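Local coordinates for cytochrome C-type biogenesis protein ccmF (Thermus thermophilus, PDB 6ZMQ) that is a membrane-bound, heme-containing cytochrome c heme lyase, probably joining heme to apocytochrome c during cytochrome c maturation, at residues 78-83 and 100-105; 558-563 and 578-583. All blocks are in the same frame, centred on the assembly; numbering follows the deposited sequence.

Overall arrangement
Following the chain from the N terminus, contact 1 comes first: residues 78-83, at the end of helix 61-81, which is predicted to span the membrane, meet 100-105, closing a short loop that holds helix 87-92. The chain then runs through further helices, up to 501-525, before contact 2 pairs 558-563 with 578-583, closing a hairpin in the largely beta-stranded part between helices 501-525 and 627-644. The two loops follow in series, neither enclosing nor crossing the other. The centres of contact 1 and contact 2 lie about 25 Å apart, and the nearest atoms of contact 1 and contact 2 about 6 Å. A salt bridge from Arg559 to Asp97, just ahead of helix 99-104, nevertheless links the strand-rich part to the loop closed by contact 1.

Contact 1: 78-83 and 100-105; sequences ALLVHD and WVTLVT
Leu79 carries CG at chi1 -91° and extends on from there with chi2 157°, which brings both methyls to Thr105. The result is a compact case of helix-to-helix packing, in which the end of helix 61-81, predicted to span the membrane, rests against the short helix 99-104. The two side chains meet at a slant: CD2 of Leu79 comes to 3.7 Å from CG2 of Thr105, while CD1 lies beside the CB and CG2 atoms of the same threonine. Closer to the backbones, Leu79 CB faces the carbonyl O of Thr102 at 3.9 Å, near the point where the main chains come nearest, with the Leu79 and Thr102 CA atoms 6.2 Å apart. Across the interface the contacts are van der Waals in nature; Thr102 turns its polar end back on its own chain, OG1 hydrogen-bonding to the carbonyl oxygens of Pro98 and Leu99. Val89, His93 and Pro106 also pack on Leu79, which is buried. At the surface margin, where the side chains of Leu80 and Leu103 converge, Leu80 CD1 approaches Leu103 CD2 to 4.4 Å.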
loop_
_atom_site.group_PDB
_atom_site.type_symbol
_atom_site.label_atom_id
_atom_site.label_comp_id
_atom_site.label_asym_id
_atom_site.label_seq_id
_atom_site.Cartn_x
_atom_site.Cartn_y
_atom_site.Cartn_z
ATOM N N ALA A 78 1.274 -26.720 11.532
ATOM C CA ALA A 78 2.068 -26.670 12.760
ATOM C C ALA A 78 1.504 -25.661 13.752
ATOM O O ALA A 78 1.522 -25.889 14.967
ATOM C CB ALA A 78 3.520 -26.331 12.426
ATOM N N LEU A 79 1.000 -24.535 13.247
ATOM C CA LEU A 79 0.396 -23.532 14.117
ATOM C C LEU A 79 -0.945 -23.987 14.680
ATOM O O LEU A 79 -1.361 -23.511 15.742
ATOM C CB LEU A 79 0.263 -22.225 13.347
ATOM C CG LEU A 79 1.544 -21.451 13.606
ATOM C CD1 LEU A 79 1.821 -20.444 12.555
ATOM C CD2 LEU A 79 1.345 -20.761 14.909
ATOM N N LEU A 80 -1.629 -24.905 14.001
ATOM C CA LEU A 80 -2.892 -25.417 14.512
ATOM C C LEU A 80 -2.709 -26.587 15.472
ATOM O O LEU A 80 -3.435 -26.672 16.470
ATOM C CB LEU A 80 -3.793 -25.834 13.346
ATOM C CG LEU A 80 -4.942 -24.905 12.953
ATOM C CD1 LEU A 80 -4.431 -23.537 12.550
ATOM C CD2 LEU A 80 -5.706 -25.535 11.805
ATOM N N VAL A 81 -1.734 -27.472 15.223
ATOM C CA VAL A 81 -1.533 -28.637 16.083
ATOM C C VAL A 81 -0.706 -28.315 17.316
ATOM O O VAL A 81 -0.506 -29.210 18.153
ATOM C CB VAL A 81 -0.840 -29.813 15.359
ATOM C CG1 VAL A 81 -1.667 -30.289 14.166
ATOM C CG2 VAL A 81 0.598 -29.465 14.977
ATOM N N HIS A 82 -0.210 -27.072 17.434
ATOM C CA HIS A 82 0.549 -26.547 18.579
ATOM C C HIS A 82 1.830 -27.343 18.819
ATOM O O HIS A 82 2.204 -27.640 19.956
ATOM C CB HIS A 82 -0.325 -26.463 19.833
ATOM C CG HIS A 82 -1.646 -25.810 19.581
ATOM N ND1 HIS A 82 -1.773 -24.652 18.843
ATOM C CD2 HIS A 82 -2.903 -26.171 19.930
ATOM C CE1 HIS A 82 -3.048 -24.316 18.770
ATOM N NE2 HIS A 82 -3.755 -25.221 19.421
ATOM N N ASP A 83 2.476 -27.712 17.716
ATOM C CA ASP A 83 3.868 -28.123 17.736
ATOM C C ASP A 83 4.684 -26.928 18.207
ATOM O O ASP A 83 4.460 -25.804 17.759
ATOM C CB ASP A 83 4.284 -28.563 16.326
ATOM C CG ASP A 83 5.644 -29.261 16.268
ATOM O OD1 ASP A 83 6.406 -29.285 17.258
ATOM O OD2 ASP A 83 5.958 -29.788 15.181
ATOM N N TRP A 100 -8.401 -16.757 14.961
ATOM C CA TRP A 100 -8.051 -15.821 13.895
ATOM C C TRP A 100 -6.589 -15.404 13.943
ATOM O O TRP A 100 -6.023 -15.069 12.898
ATOM C CB TRP A 100 -8.946 -14.569 13.927
ATOM C CG TRP A 100 -8.608 -13.529 14.976
ATOM C CD1 TRP A 100 -9.116 -13.446 16.238
ATOM C CD2 TRP A 100 -7.704 -12.421 14.838
ATOM N NE1 TRP A 100 -8.580 -12.365 16.898
ATOM C CE2 TRP A 100 -7.704 -11.725 16.061
ATOM C CE3 TRP A 100 -6.877 -11.968 13.804
ATOM C CZ2 TRP A 100 -6.921 -10.588 16.277
ATOM C CZ3 TRP A 100 -6.096 -10.844 14.021
ATOM C CH2 TRP A 100 -6.125 -10.167 15.247
ATOM N N VAL A 101 -5.956 -15.440 15.113
ATOM C CA VAL A 101 -4.558 -15.041 15.160
ATOM C C VAL A 101 -3.656 -16.239 14.882
ATOM O O VAL A 101 -2.499 -16.064 14.508
ATOM C CB VAL A 101 -4.203 -14.339 16.494
ATOM C CG1 VAL A 101 -3.956 -15.335 17.610
ATOM C CG2 VAL A 101 -3.033 -13.346 16.322
ATOM N N THR A 102 -4.155 -17.475 15.035
ATOM C CA THR A 102 -3.372 -18.638 14.622
ATOM C C THR A 102 -3.338 -18.809 13.109
ATOM O O THR A 102 -2.422 -19.462 12.598
ATOM C CB THR A 102 -3.908 -19.927 15.250
ATOM O OG1 THR A 102 -5.332 -19.981 15.113
ATOM C CG2 THR A 102 -3.527 -20.023 16.711
ATOM N N LEU A 103 -4.310 -18.254 12.382
ATOM C CA LEU A 103 -4.269 -18.324 10.929
ATOM C C LEU A 103 -3.534 -17.143 10.304
ATOM O O LEU A 103 -3.206 -17.203 9.114
ATOM C CB LEU A 103 -5.681 -18.433 10.329
ATOM C CG LEU A 103 -6.558 -19.628 10.749
ATOM C CD1 LEU A 103 -8.008 -19.214 11.020
ATOM C CD2 LEU A 103 -6.478 -20.793 9.756
ATOM N N VAL A 104 -3.273 -16.079 11.063
ATOM C CA VAL A 104 -2.504 -14.940 10.576
ATOM C C VAL A 104 -1.138 -14.845 11.248
ATOM O O VAL A 104 -0.369 -13.919 10.959
ATOM C CB VAL A 104 -3.291 -13.629 10.723
ATOM C CG1 VAL A 104 -4.683 -13.768 10.110
ATOM C CG2 VAL A 104 -3.368 -13.187 12.179
ATOM N N THR A 105 -0.805 -15.795 12.114
ATOM C CA THR A 105 0.575 -16.081 12.519
ATOM C C THR A 105 1.484 -16.633 11.397
ATOM O O THR A 105 2.674 -16.281 11.412
ATOM C CB THR A 105 0.553 -17.029 13.729
ATOM O OG1 THR A 105 -0.300 -16.471 14.728
ATOM C CG2 THR A 105 1.912 -17.136 14.402
#

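Contact 2: 558-563 and 578-583; sequences GRRFAV and RLHFYP
An antiparallel beta hairpin, strands 561-566 and 578-581, sets this contact, and its backbone tie runs from Val563 N to Phe581 O. That hydrogen bond, from Val563 N to Phe581 O, is 3.0 Å long and nearly straight, 168° at the hydrogen. The same oxygen also receives a CA-H...O contact from Ala562, whose CA lies 3.4 Å from Phe581 O. On the side of Val563 and Phe581 the contact is apolar: Val563 CG2 meets Phe581 CB at 3.7 Å and reaches on to CD of Pro583, while the Phe581 ring leads off toward Phe609. The hairpin forms the middle of a four-stranded sheet within the CcmF C-terminal family region, since Ala562 bonds outward to Leu555 on strand 554-556 and His580 to Val594 on strand 593-594. Past the paired strands, Arg560 and Tyr582 carry the contact. With its chain bent at chi2 (79°), Arg560 folds over the tyrosine ring. Its CD makes a CH-pi contact, 4.0 Å from the centroid of the Tyr582 ring, and its guanidinium follows toward the phenol end, the two planes 32° apart and Tyr582 CZ beneath the guanidinium centre. Glu557 takes the charge in a salt bridge to NH1 of Arg560.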
loop_
_atom_site.group_PDB
_atom_site.type_symbol
_atom_site.label_atom_id
_atom_site.label_comp_id
_atom_site.label_asym_id
_atom_site.label_seq_id
_atom_site.Cartn_x
_atom_site.Cartn_y
_atom_site.Cartn_z
ATOM N N GLY A 558 -8.179 -10.477 28.814
ATOM C CA GLY A 558 -7.314 -11.527 28.255
ATOM C C GLY A 558 -5.974 -10.998 28.046
ATOM O O GLY A 558 -5.959 -9.840 27.578
ATOM N N ARG A 559 -4.976 -11.879 28.039
ATOM C CA ARG A 559 -3.534 -11.657 27.747
ATOM C C ARG A 559 -3.085 -10.251 28.113
ATOM O O ARG A 559 -1.872 -10.093 28.311
ATOM C CB ARG A 559 -3.211 -12.006 26.293
ATOM C CG ARG A 559 -3.605 -13.420 25.885
ATOM C CD ARG A 559 -2.717 -14.013 24.804
ATOM N NE ARG A 559 -2.189 -15.270 25.305
ATOM C CZ ARG A 559 -2.469 -16.472 24.817
ATOM N NH1 ARG A 559 -1.947 -17.550 25.378
ATOM N NH2 ARG A 559 -3.261 -16.594 23.770
ATOM N N ARG A 560 -3.995 -9.279 28.006
ATOM C CA ARG A 560 -3.870 -7.906 28.448
ATOM C C ARG A 560 -5.033 -7.579 29.369
ATOM O O ARG A 560 -6.157 -8.108 29.243
ATOM C CB ARG A 560 -3.745 -6.881 27.298
ATOM C CG ARG A 560 -4.650 -6.940 26.064
ATOM C CD ARG A 560 -6.055 -6.372 26.256
ATOM N NE ARG A 560 -6.657 -6.104 24.952
ATOM C CZ ARG A 560 -7.870 -5.594 24.756
ATOM N NH1 ARG A 560 -8.653 -5.279 25.783
ATOM N NH2 ARG A 560 -8.296 -5.378 23.520
ATOM N N PHE A 561 -4.639 -6.836 30.391
ATOM C CA PHE A 561 -5.472 -6.198 31.384
ATOM C C PHE A 561 -5.663 -4.772 30.900
ATOM O O PHE A 561 -4.718 -4.159 30.389
ATOM C CB PHE A 561 -4.769 -6.224 32.747
ATOM C CG PHE A 561 -4.478 -7.619 33.270
ATOM C CD1 PHE A 561 -3.307 -8.299 32.918
ATOM C CD2 PHE A 561 -5.385 -8.260 34.095
ATOM C CE1 PHE A 561 -3.053 -9.583 33.387
ATOM C CE2 PHE A 561 -5.128 -9.535 34.584
ATOM C CZ PHE A 561 -3.968 -10.200 34.223
ATOM N N ALA A 562 -6.878 -4.265 31.002
ATOM C CA ALA A 562 -7.175 -2.955 30.454
ATOM C C ALA A 562 -7.589 -1.998 31.560
ATOM O O ALA A 562 -8.188 -2.396 32.564
ATOM C CB ALA A 562 -8.274 -3.057 29.399
ATOM N N VAL A 563 -7.258 -0.722 31.375
ATOM C CA VAL A 563 -7.665 0.306 32.322
ATOM C C VAL A 563 -8.260 1.499 31.587
ATOM O O VAL A 563 -8.047 1.702 30.384
ATOM C CB VAL A 563 -6.527 0.746 33.272
ATOM C CG1 VAL A 563 -6.331 -0.279 34.393
ATOM C CG2 VAL A 563 -5.246 0.913 32.502
ATOM N N ARG A 578 -15.216 6.486 27.164
ATOM C CA ARG A 578 -14.281 5.586 27.842
ATOM C C ARG A 578 -13.082 5.270 26.951
ATOM O O ARG A 578 -13.098 4.266 26.231
ATOM C CB ARG A 578 -15.006 4.286 28.228
ATOM C CG ARG A 578 -16.081 4.346 29.337
ATOM C CD ARG A 578 -17.254 3.435 28.972
ATOM N NE ARG A 578 -18.413 3.580 29.849
ATOM C CZ ARG A 578 -18.530 2.957 31.020
ATOM N NH1 ARG A 578 -17.601 2.092 31.405
ATOM N NH2 ARG A 578 -19.605 3.135 31.773
ATOM N N LEU A 579 -12.022 6.078 27.050
ATOM C CA LEU A 579 -10.755 5.827 26.362
ATOM C C LEU A 579 -9.957 4.756 27.095
ATOM O O LEU A 579 -10.198 4.488 28.275
ATOM C CB LEU A 579 -9.922 7.102 26.273
ATOM C CG LEU A 579 -9.752 7.774 27.634
ATOM C CD1 LEU A 579 -8.473 8.501 27.682
ATOM C CD2 LEU A 579 -10.876 8.770 27.901
ATOM N N HIS A 580 -8.988 4.136 26.407
ATOM C CA HIS A 580 -8.478 2.880 26.927
ATOM C C HIS A 580 -6.975 2.949 27.187
ATOM O O HIS A 580 -6.293 3.893 26.778
ATOM C CB HIS A 580 -8.799 1.796 25.916
ATOM C CG HIS A 580 -9.243 0.493 26.497
ATOM N ND1 HIS A 580 -10.544 0.053 26.385
ATOM C CD2 HIS A 580 -8.562 -0.502 27.111
ATOM C CE1 HIS A 580 -10.657 -1.134 26.949
ATOM N NE2 HIS A 580 -9.470 -1.493 27.400
ATOM N N PHE A 581 -6.462 1.932 27.883
ATOM C CA PHE A 581 -5.022 1.810 28.091
ATOM C C PHE A 581 -4.698 0.354 28.363
ATOM O O PHE A 581 -5.475 -0.321 29.047
ATOM C CB PHE A 581 -4.564 2.641 29.287
ATOM C CG PHE A 581 -3.241 3.304 29.102
ATOM C CD1 PHE A 581 -2.240 2.710 28.351
ATOM C CD2 PHE A 581 -2.986 4.519 29.712
ATOM C CE1 PHE A 581 -1.025 3.328 28.191
ATOM C CE2 PHE A 581 -1.767 5.145 29.549
ATOM C CZ PHE A 581 -0.780 4.549 28.790
ATOM N N TYR A 582 -3.546 -0.128 27.894
ATOM C CA TYR A 582 -3.132 -1.471 28.276
ATOM C C TYR A 582 -1.774 -1.455 28.950
ATOM O O TYR A 582 -0.762 -1.219 28.275
ATOM C CB TYR A 582 -3.061 -2.420 27.088
ATOM C CG TYR A 582 -4.288 -2.415 26.265
ATOM C CD1 TYR A 582 -5.512 -2.720 26.835
ATOM C CD2 TYR A 582 -4.219 -2.192 24.899
ATOM C CE1 TYR A 582 -6.647 -2.725 26.086
ATOM C CE2 TYR A 582 -5.344 -2.238 24.127
ATOM C CZ TYR A 582 -6.566 -2.493 24.726
ATOM O OH TYR A 582 -7.717 -2.528 23.977
ATOM N N PRO A 583 -1.567 -2.072 30.222
ATOM C CA PRO A 583 -0.263 -2.715 31.043
ATOM C C PRO A 583 -0.463 -3.970 30.154
ATOM O O PRO A 583 -1.366 -4.693 30.438
ATOM C CB PRO A 583 -0.792 -2.580 32.459
ATOM C CG PRO A 583 -1.636 -1.375 32.361
ATOM C CD PRO A 583 -2.539 -1.870 31.278
#